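Local coordinates for uncharacterized protein (Bacteroides cellulosilyticus, PDB 5JVK) that belongs to glycoside hydrolase family 39 and probably hydrolyses O-glycosidic bonds in carbohydrates as an endo-acting enzyme of a gut symbiont, at residues K416-Q421 and T440-A445. Numbering follows the deposited sequence.
Sequences KNYTFQ and TTFYTA
The hydroxyl of T441 sits almost over the centre of the Y418 ring, with its OG1 3.1 Å above the ring plane. T441 lies in a classic beta bulge: T441 and F442 stand opposite the single residue F434. The bulge belongs to an antiparallel sheet that follows the eight-stranded beta/alpha barrel. Strand 429-436 runs between strands 419-425 and 439-447; Y418, just ahead of 419-425, reaches across to T441 and F442. CB of T441 stands 4.0 Å from the Y418 ring centroid, 15° off its normal, a CH-pi contact. Chi1 of T441 (62°) turns OG1 in toward the ring centre; CG2 lies over the same face, shifted toward CE1 of Y418, 3.6 Å away. The F442 ring meets CD2 of Y418 with its edge, and also meets the ring of F434. Replacing Y418 with an alanine would probably uncover the T441 side chain and leave the F442 edge without its apolar neighbour. R365 donates hydrogen bonds from NH2 and NH1 to the backbone O atoms of K416 and Y418, tying the turn after helix 403-415 to helix 350-366. Further along, the CB-CG part of Q421 runs alongside T440, with CG of Q421 3.7 Å from OG1 of T440.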
ATOM      1  N   LYS A 416      -3.989 -10.642  -8.438  1.00 26.17           N
ATOM      2  CA  LYS A 416      -5.046 -11.342  -7.710  1.00 26.70           C
ATOM      3  C   LYS A 416      -4.426 -12.144  -6.547  1.00 26.75           C
ATOM      4  O   LYS A 416      -3.718 -11.564  -5.725  1.00 26.43           O
ATOM      5  CB  LYS A 416      -5.876 -12.215  -8.665  1.00 27.12           C
ATOM      6  CG  LYS A 416      -6.542 -11.488  -9.823  1.00 27.64           C
ATOM      7  CD  LYS A 416      -7.422 -12.463 -10.598  1.00 28.29           C
ATOM      8  CE  LYS A 416      -8.180 -11.800 -11.734  1.00 28.91           C
ATOM      9  NZ  LYS A 416      -7.323 -11.609 -12.933  1.00 29.79           N
ATOM     10  N   ASN A 417      -4.659 -13.458  -6.489  1.00 27.10           N
ATOM     11  CA  ASN A 417      -3.991 -14.330  -5.535  1.00 27.11           C
ATOM     12  C   ASN A 417      -3.237 -15.446  -6.250  1.00 27.32           C
ATOM     13  O   ASN A 417      -3.095 -16.552  -5.722  1.00 28.01           O
ATOM     14  CB  ASN A 417      -5.029 -14.875  -4.563  1.00 27.15           C
ATOM     15  CG  ASN A 417      -5.526 -13.811  -3.618  1.00 27.31           C
ATOM     16  OD1 ASN A 417      -6.661 -13.345  -3.710  1.00 27.67           O
ATOM     17  ND2 ASN A 417      -4.656 -13.396  -2.719  1.00 27.38           N
ATOM     18  N   TYR A 418      -2.728 -15.136  -7.442  1.00 27.26           N
ATOM     19  CA  TYR A 418      -1.929 -16.081  -8.218  1.00 27.64           C
ATOM     20  C   TYR A 418      -0.559 -16.270  -7.566  1.00 27.04           C
ATOM     21  O   TYR A 418       0.003 -15.326  -7.012  1.00 27.03           O
ATOM     22  CB  TYR A 418      -1.746 -15.586  -9.661  1.00 27.96           C
ATOM     23  CG  TYR A 418      -3.013 -15.524 -10.496  1.00 28.55           C
ATOM     24  CD1 TYR A 418      -3.881 -16.616 -10.572  1.00 29.12           C
ATOM     25  CD2 TYR A 418      -3.322 -14.387 -11.247  1.00 28.74           C
ATOM     26  CE1 TYR A 418      -5.032 -16.566 -11.350  1.00 29.60           C
ATOM     27  CE2 TYR A 418      -4.469 -14.329 -12.029  1.00 29.12           C
ATOM     28  CZ  TYR A 418      -5.321 -15.420 -12.078  1.00 29.68           C
ATOM     29  OH  TYR A 418      -6.461 -15.368 -12.849  1.00 30.26           O
ATOM     30  N   THR A 419      -0.033 -17.489  -7.635  1.00 26.49           N
ATOM     31  CA  THR A 419       1.280 -17.802  -7.081  1.00 26.37           C
ATOM     32  C   THR A 419       2.354 -17.747  -8.170  1.00 26.62           C
ATOM     33  O   THR A 419       2.067 -17.912  -9.362  1.00 25.99           O
ATOM     34  CB  THR A 419       1.286 -19.183  -6.404  1.00 26.20           C
ATOM     35  OG1 THR A 419       0.899 -20.187  -7.347  1.00 26.73           O
ATOM     36  CG2 THR A 419       0.324 -19.201  -5.228  1.00 26.18           C
ATOM     37  N   PHE A 420       3.592 -17.518  -7.741  1.00 26.68           N
ATOM     38  CA  PHE A 420       4.724 -17.373  -8.654  1.00 26.77           C
ATOM     39  C   PHE A 420       5.087 -18.710  -9.302  1.00 27.08           C
ATOM     40  O   PHE A 420       5.175 -19.725  -8.618  1.00 27.20           O
ATOM     41  CB  PHE A 420       5.929 -16.793  -7.907  1.00 26.60           C
ATOM     42  CG  PHE A 420       7.191 -16.768  -8.719  1.00 26.30           C
ATOM     43  CD1 PHE A 420       7.331 -15.876  -9.776  1.00 26.01           C
ATOM     44  CD2 PHE A 420       8.236 -17.645  -8.434  1.00 25.98           C
ATOM     45  CE1 PHE A 420       8.492 -15.857 -10.532  1.00 25.93           C
ATOM     46  CE2 PHE A 420       9.397 -17.631  -9.188  1.00 25.87           C
ATOM     47  CZ  PHE A 420       9.525 -16.733 -10.234  1.00 26.07           C
ATOM     48  N   GLN A 421       5.298 -18.688 -10.618  1.00 27.69           N
ATOM     49  CA  GLN A 421       5.583 -19.892 -11.402  1.00 28.34           C
ATOM     50  C   GLN A 421       7.058 -20.013 -11.760  1.00 28.90           C
ATOM     51  O   GLN A 421       7.698 -21.010 -11.426  1.00 28.67           O
ATOM     52  CB  GLN A 421       4.763 -19.892 -12.696  1.00 28.51           C
ATOM     53  CG  GLN A 421       3.258 -19.946 -12.490  1.00 28.93           C
ATOM     54  CD  GLN A 421       2.789 -21.262 -11.885  1.00 29.30           C
ATOM     55  OE1 GLN A 421       3.203 -22.337 -12.319  1.00 28.96           O
ATOM     56  NE2 GLN A 421       1.920 -21.180 -10.879  1.00 29.72           N
ATOM     57  N   THR A 440       0.226 -21.212 -15.777  1.00 35.79           N
ATOM     58  CA  THR A 440       0.564 -19.790 -15.870  1.00 33.63           C
ATOM     59  C   THR A 440      -0.629 -18.981 -16.397  1.00 31.84           C
ATOM     60  O   THR A 440      -1.196 -19.324 -17.433  1.00 32.24           O
ATOM     61  CB  THR A 440       1.791 -19.592 -16.785  1.00 33.44           C
ATOM     62  OG1 THR A 440       2.923 -20.247 -16.199  1.00 33.50           O
ATOM     63  CG2 THR A 440       2.120 -18.111 -16.992  1.00 33.66           C
ATOM     64  N   THR A 441      -0.996 -17.918 -15.675  1.00 29.52           N
ATOM     65  CA  THR A 441      -2.126 -17.049 -16.042  1.00 28.55           C
ATOM     66  C   THR A 441      -1.698 -15.693 -16.618  1.00 27.41           C
ATOM     67  O   THR A 441      -2.427 -15.120 -17.428  1.00 27.18           O
ATOM     68  CB  THR A 441      -3.077 -16.803 -14.852  1.00 28.68           C
ATOM     69  OG1 THR A 441      -2.378 -16.140 -13.791  1.00 28.40           O
ATOM     70  CG2 THR A 441      -3.654 -18.117 -14.350  1.00 28.83           C
ATOM     71  N   PHE A 442      -0.548 -15.171 -16.185  1.00 25.97           N
ATOM     72  CA  PHE A 442       0.049 -13.994 -16.819  1.00 24.74           C
ATOM     73  C   PHE A 442       1.564 -13.921 -16.626  1.00 24.44           C
ATOM     74  O   PHE A 442       2.121 -14.565 -15.730  1.00 23.94           O
ATOM     75  CB  PHE A 442      -0.622 -12.701 -16.323  1.00 24.41           C
ATOM     76  CG  PHE A 442      -0.182 -12.255 -14.950  1.00 24.01           C
ATOM     77  CD1 PHE A 442      -0.759 -12.794 -13.807  1.00 23.78           C
ATOM     78  CD2 PHE A 442       0.795 -11.275 -14.802  1.00 23.85           C
ATOM     79  CE1 PHE A 442      -0.360 -12.376 -12.544  1.00 23.64           C
ATOM     80  CE2 PHE A 442       1.196 -10.857 -13.540  1.00 23.81           C
ATOM     81  CZ  PHE A 442       0.619 -11.408 -12.409  1.00 23.56           C
ATOM     82  N   TYR A 443       2.209 -13.140 -17.493  1.00 23.91           N
ATOM     83  CA  TYR A 443       3.631 -12.812 -17.386  1.00 23.71           C
ATOM     84  C   TYR A 443       3.743 -11.317 -17.165  1.00 23.10           C
ATOM     85  O   TYR A 443       2.951 -10.562 -17.719  1.00 23.71           O
ATOM     86  CB  TYR A 443       4.392 -13.183 -18.664  1.00 23.94           C
ATOM     87  CG  TYR A 443       4.179 -14.606 -19.117  1.00 24.64           C
ATOM     88  CD1 TYR A 443       3.055 -14.958 -19.866  1.00 24.97           C
ATOM     89  CD2 TYR A 443       5.099 -15.606 -18.800  1.00 24.93           C
ATOM     90  CE1 TYR A 443       2.849 -16.265 -20.279  1.00 25.21           C
ATOM     91  CE2 TYR A 443       4.903 -16.918 -19.213  1.00 25.18           C
ATOM     92  CZ  TYR A 443       3.774 -17.243 -19.947  1.00 25.43           C
ATOM     93  OH  TYR A 443       3.566 -18.539 -20.360  1.00 26.01           O
ATOM     94  N   THR A 444       4.715 -10.889 -16.362  1.00 22.02           N
ATOM     95  CA  THR A 444       5.018  -9.463 -16.207  1.00 21.48           C
ATOM     96  C   THR A 444       6.439  -9.202 -16.674  1.00 21.03           C
ATOM     97  O   THR A 444       7.301 -10.066 -16.537  1.00 21.17           O
ATOM     98  CB  THR A 444       4.825  -8.949 -14.764  1.00 21.51           C
ATOM     99  OG1 THR A 444       5.028  -7.530 -14.740  1.00 21.35           O
ATOM    100  CG2 THR A 444       5.787  -9.611 -13.776  1.00 21.70           C
ATOM    101  N   ALA A 445       6.676  -8.012 -17.219  1.00 20.37           N
ATOM    102  CA  ALA A 445       7.992  -7.658 -17.740  1.00 19.99           C
ATOM    103  C   ALA A 445       8.306  -6.184 -17.528  1.00 19.62           C
ATOM    104  O   ALA A 445       7.457  -5.324 -17.752  1.00 19.73           O
ATOM    105  CB  ALA A 445       8.091  -8.011 -19.215  1.00 20.05           C
TER